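Local coordinates for protein Ispd/ispf bifunctional enzyme (Campylobacter jejuni, PDB 1W55) that makes 4-diphosphocytidyl-2-C-methyl-D-erythritol from CTP and methylerythritol phosphate, and cyclises its 2-phosphate to methylerythritol 2,4-cyclodiphosphate, two steps of isoprenoid precursor synthesis, at residues Arg16-Thr19 / Lys20-Gln24; Phe25-Gly29 / Asn30-Trp34. All blocks are in the same frame, centred on the assembly; numbering follows the deposited sequence.

Contact 1. Residues Arg16-Thr19 / Lys20-Gln24; sequences RFNT and KVKKQ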
ATOM      1  N   ARG A  16      17.462  23.483  20.897  1.00 75.96           N
ATOM      2  CA  ARG A  16      16.135  23.781  20.359  1.00 75.69           C
ATOM      3  C   ARG A  16      15.362  22.500  20.026  1.00 74.51           C
ATOM      4  O   ARG A  16      14.184  22.364  20.360  1.00 74.30           O
ATOM      5  CB  ARG A  16      16.256  24.678  19.122  1.00 76.18           C
ATOM      6  CG  ARG A  16      15.119  25.681  18.951  1.00 79.00           C
ATOM      7  CD  ARG A  16      15.536  27.142  19.073  1.00 82.51           C
ATOM      8  NE  ARG A  16      16.454  27.552  18.010  1.00 85.14           N
ATOM      9  N   PHE A  17      16.046  21.560  19.381  1.00 73.62           N
ATOM     10  CA  PHE A  17      15.465  20.275  19.023  1.00 72.61           C
ATOM     11  C   PHE A  17      15.617  19.337  20.194  1.00 74.02           C
ATOM     12  O   PHE A  17      14.676  18.653  20.607  1.00 74.20           O
ATOM     13  CB  PHE A  17      16.227  19.689  17.818  1.00 71.27           C
ATOM     14  CG  PHE A  17      15.877  18.261  17.494  1.00 64.85           C
ATOM     15  CD1 PHE A  17      14.849  17.971  16.605  1.00 58.04           C
ATOM     16  CD2 PHE A  17      16.594  17.207  18.058  1.00 61.84           C
ATOM     17  CE1 PHE A  17      14.531  16.662  16.292  1.00 56.85           C
ATOM     18  CE2 PHE A  17      16.279  15.884  17.753  1.00 58.86           C
ATOM     19  CZ  PHE A  17      15.247  15.612  16.870  1.00 57.70           C
ATOM     20  N   ASN A  18      16.831  19.344  20.730  1.00 75.09           N
ATOM     21  CA  ASN A  18      17.380  18.194  21.413  1.00 76.30           C
ATOM     22  C   ASN A  18      16.521  17.554  22.484  1.00 76.39           C
ATOM     23  O   ASN A  18      16.106  18.182  23.460  1.00 77.65           O
ATOM     24  CB  ASN A  18      18.795  18.486  21.924  1.00 77.37           C
ATOM     25  CG  ASN A  18      19.875  18.103  20.915  1.00 79.66           C
ATOM     26  OD1 ASN A  18      19.670  18.179  19.692  1.00 78.76           O
ATOM     27  ND2 ASN A  18      21.041  17.705  21.425  1.00 80.20           N
ATOM     28  N   THR A  19      16.226  16.288  22.247  1.00 75.36           N
ATOM     29  CA  THR A  19      15.958  15.371  23.327  1.00 73.32           C
ATOM     30  C   THR A  19      17.357  15.093  23.890  1.00 70.52           C
ATOM     31  O   THR A  19      18.169  16.022  23.987  1.00 71.13           O
ATOM     32  CB  THR A  19      15.283  14.134  22.763  1.00 73.69           C
ATOM     33  OG1 THR A  19      15.276  14.224  21.331  1.00 73.83           O
ATOM     34  CG2 THR A  19      13.797  14.163  23.114  1.00 75.53           C
ATOM     35  N   LYS A  20      17.671  13.858  24.260  1.00 66.14           N
ATOM     36  CA  LYS A  20      19.067  13.564  24.564  1.00 61.39           C
ATOM     37  C   LYS A  20      19.835  13.323  23.263  1.00 57.04           C
ATOM     38  O   LYS A  20      21.046  13.499  23.214  1.00 57.43           O
ATOM     39  CB  LYS A  20      19.217  12.394  25.539  1.00 63.02           C
ATOM     40  CG  LYS A  20      20.592  12.351  26.256  1.00 65.46           C
ATOM     41  CD  LYS A  20      20.612  13.217  27.528  1.00 68.70           C
ATOM     42  CE  LYS A  20      21.947  13.955  27.677  1.00 71.67           C
ATOM     43  NZ  LYS A  20      21.936  14.952  28.793  1.00 73.42           N
ATOM     44  N   VAL A  21      19.117  12.953  22.206  1.00 50.58           N
ATOM     45  CA  VAL A  21      19.748  12.684  20.918  1.00 46.26           C
ATOM     46  C   VAL A  21      20.039  13.949  20.094  1.00 42.98           C
ATOM     47  O   VAL A  21      19.175  14.811  19.919  1.00 42.54           O
ATOM     48  CB  VAL A  21      18.977  11.604  20.083  1.00 44.96           C
ATOM     49  CG1 VAL A  21      17.606  12.087  19.680  1.00 45.01           C
ATOM     50  CG2 VAL A  21      19.796  11.192  18.850  1.00 43.20           C
ATOM     51  N   LYS A  22      21.273  14.049  19.611  1.00 40.27           N
ATOM     52  CA  LYS A  22      21.661  15.087  18.662  1.00 39.62           C
ATOM     53  C   LYS A  22      21.092  14.779  17.280  1.00 39.06           C
ATOM     54  O   LYS A  22      21.197  13.644  16.773  1.00 36.30           O
ATOM     55  CB  LYS A  22      23.172  15.204  18.584  1.00 40.52           C
ATOM     56  CG  LYS A  22      23.809  15.796  19.838  1.00 42.92           C
ATOM     57  CD  LYS A  22      25.327  15.756  19.735  1.00 44.84           C
ATOM     58  CE  LYS A  22      25.993  16.010  21.093  1.00 51.55           C
ATOM     59  NZ  LYS A  22      27.473  15.763  21.045  1.00 51.80           N
ATOM     60  N   LYS A  23      20.496  15.798  16.670  1.00 39.00           N
ATOM     61  CA  LYS A  23      19.768  15.608  15.422  1.00 39.45           C
ATOM     62  C   LYS A  23      20.630  15.093  14.269  1.00 37.84           C
ATOM     63  O   LYS A  23      20.129  14.403  13.386  1.00 38.70           O
ATOM     64  CB  LYS A  23      18.963  16.857  15.052  1.00 39.69           C
ATOM     65  CG  LYS A  23      19.741  17.966  14.351  1.00 45.60           C
ATOM     66  CD  LYS A  23      18.760  18.959  13.751  1.00 49.46           C
ATOM     67  CE  LYS A  23      18.722  20.229  14.554  1.00 49.83           C
ATOM     68  NZ  LYS A  23      19.578  21.245  13.888  1.00 59.29           N
ATOM     69  N   GLN A  24      21.924  15.387  14.293  1.00 38.32           N
ATOM     70  CA  GLN A  24      22.808  14.932  13.220  1.00 40.28           C
ATOM     71  C   GLN A  24      23.056  13.420  13.249  1.00 39.79           C
ATOM     72  O   GLN A  24      23.489  12.851  12.237  1.00 38.21           O
ATOM     73  CB  GLN A  24      24.131  15.708  13.178  1.00 41.52           C
ATOM     74  CG  GLN A  24      24.702  16.109  14.523  1.00 50.17           C
ATOM     75  CD  GLN A  24      24.188  17.461  14.997  1.00 51.52           C
ATOM     76  OE1 GLN A  24      23.283  17.521  15.833  1.00 50.89           O
ATOM     77  NE2 GLN A  24      24.767  18.547  14.469  1.00 50.16           N
TER
HETATM   78  O   HOH W   1      21.776  16.470  23.494  1.00 59.92           O

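Contact 2. Residues Phe25-Gly29 / Asn30-Trp34; sequences FLRLG and NDPLW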
ATOM      1  N   PHE A  25      22.750  12.786  14.393  1.00 37.61           N
ATOM      2  CA  PHE A  25      22.922  11.348  14.573  1.00 35.33           C
ATOM      3  C   PHE A  25      21.633  10.516  14.630  1.00 35.57           C
ATOM      4  O   PHE A  25      21.693   9.332  14.943  1.00 37.55           O
ATOM      5  CB  PHE A  25      23.813  11.048  15.793  1.00 34.53           C
ATOM      6  CG  PHE A  25      25.124  11.776  15.768  1.00 33.98           C
ATOM      7  CD1 PHE A  25      25.477  12.628  16.804  1.00 38.08           C
ATOM      8  CD2 PHE A  25      25.983  11.644  14.691  1.00 34.15           C
ATOM      9  CE1 PHE A  25      26.673  13.331  16.773  1.00 37.79           C
ATOM     10  CE2 PHE A  25      27.186  12.342  14.645  1.00 36.67           C
ATOM     11  CZ  PHE A  25      27.532  13.182  15.689  1.00 41.94           C
ATOM     12  N   LEU A  26      20.481  11.116  14.347  1.00 35.26           N
ATOM     13  CA  LEU A  26      19.264  10.336  14.090  1.00 35.99           C
ATOM     14  C   LEU A  26      19.504   9.434  12.901  1.00 35.39           C
ATOM     15  O   LEU A  26      20.116   9.871  11.913  1.00 36.66           O
ATOM     16  CB  LEU A  26      18.080  11.236  13.761  1.00 34.64           C
ATOM     17  CG  LEU A  26      17.565  12.190  14.836  1.00 39.46           C
ATOM     18  CD1 LEU A  26      16.539  13.127  14.208  1.00 41.71           C
ATOM     19  CD2 LEU A  26      16.977  11.423  16.025  1.00 37.96           C
ATOM     20  N   ARG A  27      19.027   8.196  12.970  1.00 33.50           N
ATOM     21  CA  ARG A  27      19.250   7.272  11.869  0.67 35.86           C
ATOM     22  C   ARG A  27      18.152   7.348  10.824  1.00 35.47           C
ATOM     23  O   ARG A  27      16.973   7.262  11.138  1.00 38.12           O
ATOM     24  CB  ARG A  27      19.457   5.827  12.369  0.67 36.15           C
ATOM     25  CG  ARG A  27      20.917   5.356  12.288  0.67 35.39           C
ATOM     26  CD  ARG A  27      21.916   6.307  12.979  0.67 32.77           C
ATOM     27  NE  ARG A  27      23.259   5.751  13.109  0.67 30.23           N
ATOM     28  CZ  ARG A  27      24.157   6.160  14.003  0.67 32.87           C
ATOM     29  NH1 ARG A  27      23.866   7.143  14.839  0.67 35.32           N
ATOM     30  NH2 ARG A  27      25.356   5.591  14.055  0.67 35.49           N
ATOM     31  N   LEU A  28      18.568   7.524   9.580  1.00 36.88           N
ATOM     32  CA  LEU A  28      17.678   7.530   8.424  1.00 39.35           C
ATOM     33  C   LEU A  28      18.154   6.364   7.581  1.00 39.92           C
ATOM     34  O   LEU A  28      19.235   6.423   6.988  1.00 41.17           O
ATOM     35  CB  LEU A  28      17.798   8.846   7.630  1.00 39.20           C
ATOM     36  CG  LEU A  28      17.678  10.187   8.375  1.00 41.47           C
ATOM     37  CD1 LEU A  28      17.567  11.352   7.387  1.00 40.74           C
ATOM     38  CD2 LEU A  28      16.525  10.218   9.373  1.00 39.21           C
ATOM     39  N   GLY A  29      17.379   5.284   7.559  1.00 41.68           N
ATOM     40  CA  GLY A  29      17.888   4.029   7.023  1.00 41.31           C
ATOM     41  C   GLY A  29      19.079   3.613   7.866  1.00 42.28           C
ATOM     42  O   GLY A  29      18.987   3.625   9.094  1.00 40.70           O
ATOM     43  N   ASN A  30      20.192   3.267   7.210  1.00 44.06           N
ATOM     44  CA  ASN A  30      21.427   2.878   7.900  1.00 45.22           C
ATOM     45  C   ASN A  30      22.298   4.066   8.283  1.00 44.04           C
ATOM     46  O   ASN A  30      23.252   3.895   9.038  1.00 44.93           O
ATOM     47  CB  ASN A  30      22.284   1.928   7.039  1.00 48.57           C
ATOM     48  CG  ASN A  30      21.999   0.427   7.306  1.00 53.03           C
ATOM     49  OD1 ASN A  30      21.449   0.038   8.349  1.00 51.23           O
ATOM     50  ND2 ASN A  30      22.383  -0.413   6.345  1.00 53.88           N
ATOM     51  N   ASP A  31      21.968   5.259   7.784  1.00 38.90           N
ATOM     52  CA  ASP A  31      22.888   6.384   7.864  1.00 37.30           C
ATOM     53  C   ASP A  31      22.486   7.387   8.920  1.00 35.52           C
ATOM     54  O   ASP A  31      21.312   7.718   9.036  1.00 35.27           O
ATOM     55  CB  ASP A  31      22.958   7.120   6.511  1.00 36.92           C
ATOM     56  CG  ASP A  31      23.784   6.381   5.482  1.00 38.71           C
ATOM     57  OD1 ASP A  31      24.649   5.565   5.863  1.00 42.71           O
ATOM     58  OD2 ASP A  31      23.647   6.558   4.259  1.00 42.23           O
ATOM     59  N   PRO A  32      23.461   7.932   9.644  1.00 35.17           N
ATOM     60  CA  PRO A  32      23.187   9.087  10.510  1.00 34.34           C
ATOM     61  C   PRO A  32      22.731  10.238   9.610  1.00 33.02           C
ATOM     62  O   PRO A  32      23.103  10.277   8.433  1.00 31.82           O
ATOM     63  CB  PRO A  32      24.538   9.380  11.171  1.00 33.42           C
ATOM     64  CG  PRO A  32      25.565   8.687  10.319  1.00 34.55           C
ATOM     65  CD  PRO A  32      24.885   7.539   9.646  1.00 34.63           C
ATOM     66  N   LEU A  33      21.910  11.131  10.151  1.00 33.07           N
ATOM     67  CA  LEU A  33      21.245  12.185   9.369  1.00 32.39           C
ATOM     68  C   LEU A  33      22.226  13.023   8.553  1.00 31.68           C
ATOM     69  O   LEU A  33      21.953  13.311   7.403  1.00 33.41           O
ATOM     70  CB  LEU A  33      20.405  13.089  10.294  1.00 32.26           C
ATOM     71  CG  LEU A  33      19.675  14.286   9.662  1.00 34.69           C
ATOM     72  CD1 LEU A  33      18.310  14.489  10.308  1.00 34.92           C
ATOM     73  CD2 LEU A  33      20.508  15.577   9.705  1.00 31.43           C
ATOM     74  N   TRP A  34      23.363  13.390   9.147  1.00 31.54           N
ATOM     75  CA  TRP A  34      24.348  14.273   8.502  1.00 32.86           C
ATOM     76  C   TRP A  34      24.924  13.597   7.271  1.00 33.19           C
ATOM     77  O   TRP A  34      25.167  14.237   6.254  1.00 33.69           O
ATOM     78  CB  TRP A  34      25.479  14.680   9.479  1.00 31.98           C
ATOM     79  CG  TRP A  34      26.393  13.528   9.889  1.00 32.70           C
ATOM     80  CD1 TRP A  34      26.277  12.744  11.005  1.00 31.80           C
ATOM     81  CD2 TRP A  34      27.558  13.053   9.193  1.00 30.78           C
ATOM     82  NE1 TRP A  34      27.290  11.816  11.044  1.00 32.04           N
ATOM     83  CE2 TRP A  34      28.081  11.974   9.935  1.00 31.34           C
ATOM     84  CE3 TRP A  34      28.203  13.420   8.003  1.00 32.15           C
ATOM     85  CZ2 TRP A  34      29.207  11.255   9.524  1.00 35.21           C
ATOM     86  CZ3 TRP A  34      29.323  12.706   7.594  1.00 34.70           C
ATOM     87  CH2 TRP A  34      29.814  11.634   8.351  1.00 32.41           C
TER

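Contact 1. Residues Arg16-Thr19 / Lys20-Gln24
Between Phe17 and Lys23 the backbone doubles back without regular structure, bringing Asn18 CA to 6.0 Å from Val21 CA and entering a 3-10 segment at Lys23. Direct hydrogen bonds between the two halves are absent, so packing and one water carry the contact. Lys23 CB lies over one face of the Phe17 ring, 4.0 Å from its centroid and 18° off the normal, a CH-pi contact displaced toward the rim. With chi1 at 170°, Phe17 CG stands opposite the backbone N, which turns one ring face toward the Lys23 methylene. Val21 O meets the edge of the same ring in its plane, 3.8 Å from Phe17 CE2. The Asn18 amide lies across the Lys22 chain, its ND2 3.7 Å from Lys22 CG, and a water accepts a hydrogen bond from Asn18 ND2 and donates one to Lys20 O. Thr19 OG1 is buried against Val21 CG1 at 3.6 Å, without a polar partner in the model. The loop joins strand 4-9 to strand 27-28: the side chain of Lys23, a predicted transition-state stabiliser, and bound cytidine monophosphate are about 5 Å apart at their nearest atoms, Phe17 packs on Leu192, and Lys20 touches helix 282-295.

Contact 2. Residues Phe25-Gly29 / Asn30-Trp34
A tight beta hairpin, strand 27-28 paired with strand 31-32, turns at Gly29-Asn30 and runs straight into helix 33-42. Its type II' turn spans Leu28 to Asp31, with Gly29 at positive phi in the first corner, a backbone shape natural to glycine. Leu28 and Asp31 form the hydrogen-bonded antiparallel pair. Leu28 N reaches Asp31 O at 2.8 Å with a nearly straight N-H...O angle of 173°, whereas the return bond from Asp31 N to Leu28 O is longer, 3.1 Å, and its donor stands well above the carbonyl plane. Arg27 and Pro32 are the non-hydrogen-bonded pair. Pro32 CB and CD lie off one face of the Arg27 guanidinium, CB toward its rim, and in the conformer described Arg27 NH1 donates to Phe25 O at 3.1 Å, close to the guanidinium plane. In the same conformer NH1 and NH2 make weak hydrogen bonds to Ile296 O and Tyr59 OH respectively. Beyond the pair, Leu33 N gives Leu26 O a weak, bent bond.

Phe25 and Trp34 meet rim to rim with planes nearly perpendicular (89°); Phe25 CE2 is 3.6 Å from Trp34 NE1. Trp34 CG sits between backbone N and carbonyl carbon (chi1 68°), folding the indole toward the phenyl ring, and both side chains touch Met60 of helix 57-61. Leu28 CD1 packs at 4.3 Å on Leu33 CG. At the polar end, Asp31 OD2 forms a salt bridge with Lys39, and Asn30 OD1 is hydrogen-bonded to Ser207 OG. The whole is a beta hairpin closed by a two-residue type II' turn, its second strand passing through Pro32 at the N-cap into the helix.

Contacts 1 and 2 follow each other within the cytidylyltransferase half of the enzyme, and together span 16-34, the loop beyond strand 4-9, the small hairpin and the start of helix 33-42. Contact 1 is partly buried, beside the nucleotide, and relies on ring packing and a water bridge. Contact 2 is mostly buried, with seven of its ten touching residues inside, and is set by strand-pair bonds and apolar packing. The two meet where the 3-10 segment reaches the helix: Gln24 O lies 3.1 Å from Trp34 N, a probable hydrogen bond, and Val21 CG1 packs 3.8 Å from Leu26 CD2. Leu26, just before the first strand, and the start of helix 33-42 thus pack against the segment that carries Lys23.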